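Local atomic coordinates of benzoylformate Decarboxylase (PDB entry 4K9Q), a protein that binds thiamine diphosphate and magnesium and probably decarboxylates benzoylformate to benzaldehyde. Residues A249-G253 against I254-E258; R351-A354 against V355-L359; M380-V383 against F384-N387; N456-G460 against I461-F465; G481-I484 against V485-G488. One frame throughout, in Å; residues are numbered along the deposited sequence.

Contact 1: A249-G253 against I254-E258; sequences ALTSG and IGSLE
Two hydroxyls meet where the chain turns into helix 254-260: Thr-251 OG1 lies 2.7 Å from Ser-256 OG. Both oxygens sit between their own backbone N and carbonyl carbon (chi1 60° and 62°), which brings the two oxygens together across the turn. Ser-256 OG is also 3.2 Å from Gly-253 O, so its one proton has two possible acceptors. The backbone N of Thr-251 donates to Gln-260 OE1.

The backbone bond is clearer. Leu-257 N donates to Gly-253 O at 2.9 Å and 166°, the first full turn of a helix whose N-cap is Gly-253.

The apolar contact joins Leu-250 and Leu-257. Leu-250 CD1 comes within 3.9 Å of Leu-257 CG, and the two side chains cross obliquely. Leu-257 CB and CD1 also lie against Thr-251 O, each at 3.7 Å. An alanine in place of Leu-257 would probably leave Leu-250 CD1 without its neighbour and open a gap beside that carbonyl.

Next to the turn, Ile-254 packs on Met-103 of the second subunit. Thr-251 O is buried with no polar partner, against the carbons of Leu-257, while the hydroxyls pair next to it.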
# COMPACT_ATOMS: atom_id res chain seq x y z
N ALA A 249 -19.85 22.28 -25.19
CA ALA A 249 -19.23 21.27 -24.34
C ALA A 249 -19.81 19.91 -24.69
O ALA A 249 -21.02 19.77 -24.84
CB ALA A 249 -19.51 21.58 -22.88
N LEU A 250 -18.95 18.90 -24.84
CA LEU A 250 -19.44 17.58 -25.17
C LEU A 250 -20.14 16.95 -23.98
O LEU A 250 -19.78 17.19 -22.82
CB LEU A 250 -18.29 16.66 -25.65
CG LEU A 250 -17.71 16.98 -27.03
CD1 LEU A 250 -16.38 16.26 -27.21
CD2 LEU A 250 -18.70 16.63 -28.12
N THR A 251 -21.16 16.15 -24.28
CA THR A 251 -21.84 15.39 -23.24
C THR A 251 -20.91 14.27 -22.79
O THR A 251 -19.89 14.01 -23.43
CB THR A 251 -23.15 14.81 -23.77
OG1 THR A 251 -22.88 13.94 -24.88
CG2 THR A 251 -24.08 15.95 -24.22
N SER A 252 -21.27 13.59 -21.71
CA SER A 252 -20.32 12.71 -21.04
C SER A 252 -20.67 11.21 -21.06
O SER A 252 -20.13 10.43 -20.27
CB SER A 252 -20.09 13.19 -19.61
OG SER A 252 -21.32 13.28 -18.91
N GLY A 253 -21.55 10.81 -21.97
CA GLY A 253 -21.78 9.39 -22.21
C GLY A 253 -21.06 8.94 -23.48
O GLY A 253 -20.86 9.72 -24.40
N ILE A 254 -20.68 7.66 -23.53
CA ILE A 254 -20.00 7.14 -24.71
C ILE A 254 -20.81 7.36 -25.98
O ILE A 254 -20.33 7.94 -26.94
CB ILE A 254 -19.69 5.63 -24.54
CG1 ILE A 254 -18.62 5.45 -23.46
CG2 ILE A 254 -19.21 5.05 -25.86
CD1 ILE A 254 -18.45 4.01 -22.98
N GLY A 255 -22.06 6.90 -25.97
CA GLY A 255 -22.92 7.01 -27.13
C GLY A 255 -23.37 8.43 -27.45
O GLY A 255 -23.59 8.77 -28.61
N SER A 256 -23.52 9.27 -26.42
CA SER A 256 -23.96 10.64 -26.65
C SER A 256 -22.83 11.50 -27.22
O SER A 256 -23.05 12.29 -28.14
CB SER A 256 -24.54 11.27 -25.37
OG SER A 256 -23.56 11.36 -24.34
N LEU A 257 -21.63 11.35 -26.68
CA LEU A 257 -20.48 12.08 -27.20
C LEU A 257 -20.25 11.66 -28.66
O LEU A 257 -20.07 12.51 -29.54
CB LEU A 257 -19.23 11.84 -26.34
CG LEU A 257 -18.01 12.72 -26.62
CD1 LEU A 257 -17.09 12.73 -25.40
CD2 LEU A 257 -17.26 12.26 -27.87
N GLU A 258 -20.26 10.35 -28.91
CA GLU A 258 -20.11 9.81 -30.27
C GLU A 258 -21.04 10.51 -31.25
O GLU A 258 -20.63 10.93 -32.33
CB GLU A 258 -20.39 8.31 -30.28
CG GLU A 258 -20.31 7.68 -31.68
CD GLU A 258 -21.17 6.43 -31.82
OE1 GLU A 258 -21.69 5.92 -30.80
OE2 GLU A 258 -21.32 5.95 -32.97

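Contact 2: R351-A354 against V355-L359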
# COMPACT_ATOMS: atom_id res chain seq x y z
N ARG A 351 -37.01 30.13 -12.57
CA ARG A 351 -36.29 29.15 -13.38
C ARG A 351 -34.80 29.49 -13.42
O ARG A 351 -34.43 30.64 -13.63
CB ARG A 351 -36.87 29.10 -14.78
CG ARG A 351 -38.32 28.64 -14.79
CD ARG A 351 -38.87 28.63 -16.18
NE ARG A 351 -40.28 28.25 -16.19
CZ ARG A 351 -41.01 28.19 -17.30
NH1 ARG A 351 -40.47 28.48 -18.47
NH2 ARG A 351 -42.29 27.83 -17.23
N PRO A 352 -33.94 28.47 -13.23
CA PRO A 352 -32.50 28.75 -13.13
C PRO A 352 -31.88 29.43 -14.36
O PRO A 352 -30.95 30.23 -14.16
CB PRO A 352 -31.89 27.36 -12.89
CG PRO A 352 -32.93 26.38 -13.35
CD PRO A 352 -34.25 27.04 -13.08
N HIS A 353 -32.34 29.16 -15.58
CA HIS A 353 -31.78 29.85 -16.74
C HIS A 353 -32.03 31.36 -16.61
O HIS A 353 -31.18 32.17 -16.96
CB HIS A 353 -32.36 29.30 -18.05
CG HIS A 353 -31.57 29.67 -19.28
ND1 HIS A 353 -31.53 30.95 -19.79
CD2 HIS A 353 -30.80 28.91 -20.10
CE1 HIS A 353 -30.78 30.96 -20.88
NE2 HIS A 353 -30.33 29.74 -21.09
N ALA A 354 -33.20 31.74 -16.10
CA ALA A 354 -33.49 33.16 -15.96
C ALA A 354 -32.63 33.77 -14.86
O ALA A 354 -32.14 34.89 -14.99
CB ALA A 354 -34.96 33.39 -15.68
N VAL A 355 -32.46 33.04 -13.76
CA VAL A 355 -31.57 33.48 -12.68
C VAL A 355 -30.17 33.73 -13.25
O VAL A 355 -29.56 34.78 -12.99
CB VAL A 355 -31.51 32.44 -11.53
CG1 VAL A 355 -30.44 32.82 -10.51
CG2 VAL A 355 -32.87 32.34 -10.86
N LEU A 356 -29.67 32.78 -14.03
CA LEU A 356 -28.35 32.92 -14.64
C LEU A 356 -28.26 34.13 -15.57
O LEU A 356 -27.27 34.87 -15.54
CB LEU A 356 -27.96 31.64 -15.38
CG LEU A 356 -27.67 30.43 -14.49
CD1 LEU A 356 -27.77 29.17 -15.31
CD2 LEU A 356 -26.30 30.57 -13.80
N GLU A 357 -29.28 34.33 -16.40
CA GLU A 357 -29.33 35.50 -17.28
C GLU A 357 -29.25 36.81 -16.50
O GLU A 357 -28.57 37.74 -16.92
CB GLU A 357 -30.61 35.50 -18.11
CG GLU A 357 -30.65 34.45 -19.20
CD GLU A 357 -31.99 34.45 -19.90
OE1 GLU A 357 -32.36 35.51 -20.45
OE2 GLU A 357 -32.69 33.41 -19.87
N VAL A 358 -29.96 36.88 -15.38
CA VAL A 358 -29.93 38.08 -14.53
C VAL A 358 -28.53 38.32 -13.97
O VAL A 358 -28.04 39.45 -13.92
CB VAL A 358 -30.98 38.00 -13.41
CG1 VAL A 358 -30.79 39.14 -12.41
CG2 VAL A 358 -32.37 38.05 -14.02
N LEU A 359 -27.85 37.25 -13.56
CA LEU A 359 -26.49 37.41 -13.07
C LEU A 359 -25.57 37.88 -14.20
O LEU A 359 -24.79 38.81 -14.02
CB LEU A 359 -25.98 36.10 -12.48
CG LEU A 359 -26.70 35.57 -11.25
CD1 LEU A 359 -26.10 34.23 -10.85
CD2 LEU A 359 -26.58 36.57 -10.12
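His-353 and Glu-357, one helical turn apart, are joined by a hydrogen bond from ND1 to OE2 of 2.7 Å. The carboxylate oxygen lies at the edge of the imidazole, close to the ring plane. It is met on its anti side, and ring and carboxylate planes stand 79° apart. The angle at the hydrogen is 142°, so the bond is bent. With CG anti to the backbone N (chi1 -164°), the ring swings along the helix toward Glu-357. Glu-357 runs extended beyond CG, and its CG passes 3.2 Å from His-353 O. This is a His-carboxylate hydrogen bond on the first turns of helix 352-361, for which Arg-351 is the N-cap. Glu-357 OE2 also accepts from Glu-343 N. His-353 NE2 reaches Asp-382, and with a carboxylate at each nitrogen a protonated ring would probably be favoured.

Ala-354 and Val-355 lie on another side of the helix. Val-358 N bonds to Ala-354 O at 3.0 Å, and Val-358 CG2 rests 3.3 Å from the same oxygen. Val-355 N donates to Arg-351 O at 3.1 Å. Val-355 CG2 lies 3.6 Å from Arg-351 O, and Val-355 also packs on Leu-504 of helix 501-513 and on Phe-454.

Contact 3: M380-V383 against F384-N387; sequences MQDV and FRIN
Arg-385 folds back from the loop onto Asp-382, in the last turn of helix 377-383. Its CG stands anti to the carbonyl carbon (chi1 -55°), and the chain then runs extended to NE. Beyond CB, CG makes the first contact and passes 3.7 Å from Asp-382 O and 3.9 Å from Gln-381 O. CD continues past the first of these carbonyls. NE donates to Asp-382 O at 2.9 Å with an angle of 161°. That oxygen lies near the guanidinium plane, but NE is tilted from the carbonyl plane. CZ lies 3.7 Å from Asp-382 O. NH2 ends the chain in a salt bridge to Asp-382 OD1, also 2.9 Å long. It meets the oxygen from above the carboxylate plane, and the two flat groups are turned 63° apart. The arginine thus grips one residue side-on with two nitrogens, NE on the backbone and NH2 on the side chain.

Asp-382 OD2 accepts from Thr-341 N, and Arg-385 NH2 also donates to Ser-338 O. A leucine in place of Arg-385 would probably leave the Asp-382 carbonyl without this donor and the carboxylate without this charged mate.

Phe-384 is the first residue to leave the helix. Its N still bonds to Met-380 O at 2.8 Å. Val-383 CG1 lies 4.0 Å from Phe-384 CD2, and the ring packs further on Leu-359 and Leu-369.

The chemistry implies that the backbone carbonyl of Asp-382, in the last turn of the helix, is met by a charged side chain, with the carboxylate beside it probably balancing the positive charge.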
# COMPACT_ATOMS: atom_id res chain seq x y z
N MET A 380 -25.81 27.06 -17.45
CA MET A 380 -24.67 27.94 -17.25
C MET A 380 -23.84 28.04 -18.52
O MET A 380 -23.38 29.12 -18.89
CB MET A 380 -23.81 27.43 -16.09
CG MET A 380 -22.58 28.27 -15.85
SD MET A 380 -21.36 27.46 -14.79
CE MET A 380 -20.85 26.10 -15.84
N GLN A 381 -23.63 26.91 -19.18
CA GLN A 381 -22.87 26.88 -20.42
C GLN A 381 -23.55 27.70 -21.53
O GLN A 381 -22.87 28.26 -22.38
CB GLN A 381 -22.63 25.43 -20.84
CG GLN A 381 -21.67 24.73 -19.89
CD GLN A 381 -21.59 23.24 -20.10
OE1 GLN A 381 -22.47 22.63 -20.71
NE2 GLN A 381 -20.53 22.62 -19.58
N ASP A 382 -24.87 27.79 -21.49
CA ASP A 382 -25.58 28.59 -22.50
C ASP A 382 -25.42 30.08 -22.22
O ASP A 382 -25.31 30.89 -23.14
CB ASP A 382 -27.07 28.25 -22.52
CG ASP A 382 -27.78 28.88 -23.72
OD1 ASP A 382 -27.27 28.72 -24.85
OD2 ASP A 382 -28.83 29.54 -23.52
N VAL A 383 -25.40 30.43 -20.94
CA VAL A 383 -25.50 31.83 -20.54
C VAL A 383 -24.14 32.47 -20.37
O VAL A 383 -23.86 33.53 -20.93
CB VAL A 383 -26.30 31.97 -19.22
CG1 VAL A 383 -26.26 33.40 -18.70
CG2 VAL A 383 -27.76 31.50 -19.42
N PHE A 384 -23.29 31.82 -19.57
CA PHE A 384 -21.96 32.35 -19.30
C PHE A 384 -20.97 31.77 -20.31
O PHE A 384 -20.33 30.75 -20.06
CB PHE A 384 -21.52 32.03 -17.86
CG PHE A 384 -22.11 32.94 -16.82
CD1 PHE A 384 -21.49 34.14 -16.48
CD2 PHE A 384 -23.31 32.61 -16.18
CE1 PHE A 384 -22.03 34.99 -15.52
CE2 PHE A 384 -23.85 33.45 -15.22
CZ PHE A 384 -23.22 34.64 -14.89
N ARG A 385 -20.84 32.43 -21.45
CA ARG A 385 -19.90 31.97 -22.46
C ARG A 385 -18.54 32.61 -22.20
O ARG A 385 -18.31 33.77 -22.53
CB ARG A 385 -20.44 32.28 -23.86
CG ARG A 385 -21.83 31.69 -24.04
CD ARG A 385 -22.42 31.88 -25.42
NE ARG A 385 -23.69 31.16 -25.51
CZ ARG A 385 -24.30 30.85 -26.65
NH1 ARG A 385 -23.76 31.21 -27.81
NH2 ARG A 385 -25.45 30.18 -26.64
N ILE A 386 -17.65 31.83 -21.58
CA ILE A 386 -16.37 32.32 -21.09
C ILE A 386 -15.43 32.60 -22.25
O ILE A 386 -15.15 31.71 -23.05
CB ILE A 386 -15.72 31.25 -20.18
CG1 ILE A 386 -16.72 30.83 -19.08
CG2 ILE A 386 -14.39 31.74 -19.60
CD1 ILE A 386 -17.12 31.96 -18.15
N ASN A 387 -14.93 33.84 -22.34
CA ASN A 387 -14.10 34.22 -23.48
C ASN A 387 -12.73 34.79 -23.11
O ASN A 387 -12.06 35.42 -23.93
CB ASN A 387 -14.85 35.16 -24.43
CG ASN A 387 -15.23 36.48 -23.78
OD1 ASN A 387 -14.77 36.82 -22.69
ND2 ASN A 387 -16.07 37.24 -24.47

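Contact 4: N456-G460 against I461-F465; sequences NEEYG and ILKQF. With MG (magnesium ion), chain C; TPP (thiamine diphosphate), chain D.
The backbone makes an inverse gamma turn centred on Tyr-459, the N-cap, and then enters helix 460-468, where Gln-464 N bonds to Gly-460 O at 3.1 Å. Leu-462 CD1 packs on Tyr-459 CB at 3.9 Å. Lys-463, extended beyond CG, crosses Glu-458 at about a right angle and reaches OE1 with NZ, a salt bridge of 3.0 Å on the anti side. Both charges have second partners: Asp-478 for the lysine and Lys-526 for the glutamate.

The magnesium ion is bound by Asn-456 OD1 at 2.2 Å and by the backbone oxygen of Glu-458, not its carboxylate. Two diphosphate oxygens, a water and Asp-429 complete the site. Asn-456 ND2 and Gly-460 N both donate to TPP O3B, the latter at 2.7 Å. Ile-461 N donates to TPP O1B at 2.8 Å. The closeness of O3B leaves little room for a CB at Gly-460.

The cofactor's methyl CM4 sits over the centre of one face of the Tyr-459 ring, 3.8 Å above its plane, and Leu-462 CD1 touches the same methyl. The tyrosine OH bonds to Asn-23 of the second subunit. Diphosphate held by metal and by the first NH groups of a helix is the cofactor-binding arrangement of thiamine diphosphate enzymes.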
# COMPACT_ATOMS: atom_id res chain seq x y z
N ASN A 456 -33.26 24.45 -4.68
CA ASN A 456 -34.39 23.61 -5.10
C ASN A 456 -34.80 22.58 -4.05
O ASN A 456 -35.67 21.74 -4.30
CB ASN A 456 -34.14 22.95 -6.48
CG ASN A 456 -32.86 22.14 -6.51
OD1 ASN A 456 -32.25 21.90 -5.48
ND2 ASN A 456 -32.45 21.71 -7.70
N GLU A 457 -34.19 22.67 -2.87
CA GLU A 457 -34.48 21.78 -1.74
C GLU A 457 -34.34 20.30 -2.08
O GLU A 457 -35.08 19.47 -1.56
CB GLU A 457 -35.87 22.08 -1.16
CG GLU A 457 -36.00 23.53 -0.77
CD GLU A 457 -37.20 23.82 0.11
OE1 GLU A 457 -38.33 23.48 -0.31
OE2 GLU A 457 -37.01 24.38 1.20
N GLU A 458 -33.37 19.98 -2.93
CA GLU A 458 -33.15 18.60 -3.34
C GLU A 458 -31.75 18.41 -3.90
O GLU A 458 -31.08 19.36 -4.28
CB GLU A 458 -34.18 18.20 -4.41
CG GLU A 458 -34.00 18.95 -5.74
CD GLU A 458 -35.21 18.86 -6.68
OE1 GLU A 458 -36.13 18.07 -6.41
OE2 GLU A 458 -35.21 19.61 -7.69
N TYR A 459 -31.29 17.16 -3.95
CA TYR A 459 -30.12 16.82 -4.74
C TYR A 459 -30.62 16.59 -6.17
O TYR A 459 -30.84 15.46 -6.60
CB TYR A 459 -29.47 15.55 -4.19
CG TYR A 459 -28.73 15.66 -2.85
CD1 TYR A 459 -27.82 16.69 -2.59
CD2 TYR A 459 -28.90 14.68 -1.88
CE1 TYR A 459 -27.12 16.74 -1.38
CE2 TYR A 459 -28.21 14.73 -0.68
CZ TYR A 459 -27.32 15.76 -0.43
OH TYR A 459 -26.64 15.78 0.78
N GLY A 460 -30.84 17.69 -6.89
CA GLY A 460 -31.54 17.65 -8.17
C GLY A 460 -30.95 16.69 -9.19
O GLY A 460 -31.67 15.91 -9.81
N ILE A 461 -29.64 16.76 -9.37
CA ILE A 461 -29.03 15.96 -10.42
C ILE A 461 -29.14 14.47 -10.11
O ILE A 461 -29.17 13.66 -11.03
CB ILE A 461 -27.58 16.37 -10.71
CG1 ILE A 461 -27.15 15.78 -12.06
CG2 ILE A 461 -26.67 15.92 -9.60
CD1 ILE A 461 -25.83 16.28 -12.58
N LEU A 462 -29.23 14.11 -8.83
CA LEU A 462 -29.44 12.69 -8.51
C LEU A 462 -30.83 12.20 -8.93
O LEU A 462 -31.01 11.02 -9.23
CB LEU A 462 -29.20 12.40 -7.03
CG LEU A 462 -27.79 12.69 -6.50
CD1 LEU A 462 -27.64 12.24 -5.06
CD2 LEU A 462 -26.73 12.04 -7.39
N LYS A 463 -31.81 13.10 -8.95
CA LYS A 463 -33.14 12.72 -9.45
C LYS A 463 -33.10 12.61 -10.98
O LYS A 463 -33.81 11.80 -11.56
CB LYS A 463 -34.21 13.72 -8.99
CG LYS A 463 -34.45 13.71 -7.48
CD LYS A 463 -35.62 14.61 -7.10
CE LYS A 463 -35.81 14.64 -5.59
NZ LYS A 463 -36.96 15.51 -5.20
N GLN A 464 -32.28 13.44 -11.61
CA GLN A 464 -32.08 13.36 -13.05
C GLN A 464 -31.47 12.00 -13.38
O GLN A 464 -31.87 11.33 -14.33
CB GLN A 464 -31.17 14.48 -13.55
CG GLN A 464 -31.78 15.88 -13.43
CD GLN A 464 -30.85 16.99 -13.91
OE1 GLN A 464 -29.69 17.09 -13.49
NE2 GLN A 464 -31.37 17.83 -14.80
N PHE A 465 -30.48 11.60 -12.59
CA PHE A 465 -29.87 10.29 -12.77
C PHE A 465 -30.83 9.14 -12.49
O PHE A 465 -30.79 8.12 -13.18
CB PHE A 465 -28.66 10.15 -11.85
CG PHE A 465 -27.36 10.36 -12.54
CD1 PHE A 465 -26.76 9.34 -13.24
CD2 PHE A 465 -26.73 11.59 -12.48
CE1 PHE A 465 -25.54 9.52 -13.88
CE2 PHE A 465 -25.51 11.79 -13.12
CZ PHE A 465 -24.92 10.75 -13.82
MG MG C . -30.19 21.32 -5.05
N1' TPP D . -20.66 13.34 -1.99
C2' TPP D . -19.54 13.93 -2.53
CM2 TPP D . -18.39 14.34 -1.66
N3' TPP D . -19.44 14.16 -3.90
C4' TPP D . -20.48 13.79 -4.72
N4' TPP D . -20.37 13.99 -6.03
C5' TPP D . -21.63 13.22 -4.18
C6' TPP D . -21.72 12.97 -2.81
C7' TPP D . -22.76 12.82 -5.08
N3 TPP D . -23.55 13.89 -5.68
C2 TPP D . -23.41 14.34 -6.98
S1 TPP D . -24.44 15.52 -7.38
C5 TPP D . -25.10 15.49 -5.91
C4 TPP D . -24.56 14.55 -5.04
CM4 TPP D . -24.98 14.31 -3.62
C6 TPP D . -26.24 16.44 -5.68
C7 TPP D . -25.89 17.92 -5.81
O7 TPP D . -27.02 18.60 -5.30
PA TPP D . -27.11 20.20 -5.33
O1A TPP D . -25.78 20.77 -4.93
O2A TPP D . -28.20 20.67 -4.42
O3A TPP D . -27.30 20.56 -6.88
PB TPP D . -28.59 20.34 -7.81
O1B TPP D . -28.36 19.05 -8.54
O2B TPP D . -28.61 21.51 -8.77
O3B TPP D . -29.84 20.24 -7.00
O HOH W 1 -29.42 23.18 -6.27

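Contact 5: G481-I484 against V485-G488; sequences GLDI and VAQG
Asp-483 reaches over the start of helix 484-490, and its carboxylate meets Ala-486. Leu-482, just before it, turns to other parts of the fold, packing on Gln-433 and on Tyr-440 of the second subunit.

Asp-483 is the N-cap. Its OD1 accepts from Ala-486 N at 3.0 Å, and the bond is nearly straight at 164°. The donor stands well above the carboxylate plane, 65° out of it. This reach follows from CG lying anti to the backbone N (chi1 -175°), which swings the carboxylate over the first turn. OD1 is also 3.5 Å from Val-485 CB. Over the same face, Ala-486 CB lies 3.6 Å from Asp-483 CG. The main chain of the same residue accepts from Gln-487 N, with Asp-483 O at 3.2 Å. Asp-483 therefore serves the helix start with both its side chain and its carbonyl.

Ile-484 begins the helix. Its O accepts from Gly-488 N at 3.2 Å. Its CG1 lies 3.7 Å from Gln-487 OE1, where the two side chains cross. Gln-487, extended beyond CG, carries its amide past the isoleucine, and its NE2 donates to Gln-433 OE1. Ile-484 faces inward against Phe-432, Val-453 and Val-521, and it touches the magnesium ligand Asp-429.

The helix also borders the second subunit, where Ala-486 packs on its own counterpart. The carboxylate lies at the N-terminal end of the helix and binds Ala-486 N, so its negative charge probably interacts favourably with the helix dipole.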
# COMPACT_ATOMS: atom_id res chain seq x y z
N GLY A 481 -36.02 21.97 5.01
CA GLY A 481 -35.61 22.53 6.29
C GLY A 481 -34.18 23.03 6.43
O GLY A 481 -33.64 23.00 7.53
N LEU A 482 -33.56 23.50 5.35
CA LEU A 482 -32.27 24.18 5.48
C LEU A 482 -32.48 25.68 5.39
O LEU A 482 -33.14 26.16 4.46
CB LEU A 482 -31.30 23.76 4.38
CG LEU A 482 -30.88 22.30 4.39
CD1 LEU A 482 -30.14 21.97 3.10
CD2 LEU A 482 -30.03 22.01 5.62
N ASP A 483 -31.93 26.41 6.35
CA ASP A 483 -31.98 27.88 6.31
C ASP A 483 -30.60 28.35 5.91
O ASP A 483 -29.70 28.50 6.75
CB ASP A 483 -32.39 28.48 7.65
CG ASP A 483 -32.57 30.00 7.60
OD1 ASP A 483 -32.04 30.65 6.67
OD2 ASP A 483 -33.23 30.57 8.49
N ILE A 484 -30.41 28.55 4.62
CA ILE A 484 -29.10 28.87 4.10
C ILE A 484 -28.70 30.31 4.41
O ILE A 484 -27.52 30.61 4.55
CB ILE A 484 -29.02 28.53 2.60
CG1 ILE A 484 -29.30 27.02 2.43
CG2 ILE A 484 -27.66 28.90 2.02
CD1 ILE A 484 -29.22 26.52 1.00
N VAL A 485 -29.69 31.20 4.55
CA VAL A 485 -29.39 32.56 5.01
C VAL A 485 -28.72 32.50 6.38
O VAL A 485 -27.70 33.16 6.61
CB VAL A 485 -30.65 33.43 5.07
CG1 VAL A 485 -30.36 34.78 5.72
CG2 VAL A 485 -31.23 33.59 3.66
N ALA A 486 -29.27 31.68 7.27
CA ALA A 486 -28.68 31.52 8.60
C ALA A 486 -27.27 30.94 8.55
O ALA A 486 -26.44 31.27 9.39
CB ALA A 486 -29.59 30.66 9.49
N GLN A 487 -26.99 30.09 7.56
CA GLN A 487 -25.63 29.55 7.38
C GLN A 487 -24.62 30.66 7.06
O GLN A 487 -23.53 30.68 7.62
CB GLN A 487 -25.59 28.45 6.31
CG GLN A 487 -26.34 27.21 6.71
CD GLN A 487 -26.33 26.11 5.64
OE1 GLN A 487 -26.23 26.38 4.44
NE2 GLN A 487 -26.46 24.87 6.09
N GLY A 488 -25.00 31.57 6.18
CA GLY A 488 -24.17 32.73 5.88
C GLY A 488 -23.94 33.58 7.12
O GLY A 488 -22.81 33.99 7.41

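Overall arrangement
Contact 4 forms the cofactor site itself; contacts 2 and 5 lie near it, contacts 1 and 3 farther off. Pro-352 of contact 2 and Ile-484 of contact 5 each have side chains about 8 Å from the thiamine diphosphate. The nearest atoms of contacts 2 and 4 are about 7 Å apart. Contact 5 also lies near the magnesium ion: the Ile-484 side chain is about 8 Å from the metal, and the nearest atoms of contacts 4 and 5 are about 5 Å apart. Contacts 2 and 3 touch directly, with His-353 NE2 2.9 Å from Asp-382 OD2, a probable hydrogen bond. Contact 1 belongs to the central domain and meets contact 3 where Ala-249 CB lies 3.6 Å from Gln-381 NE2.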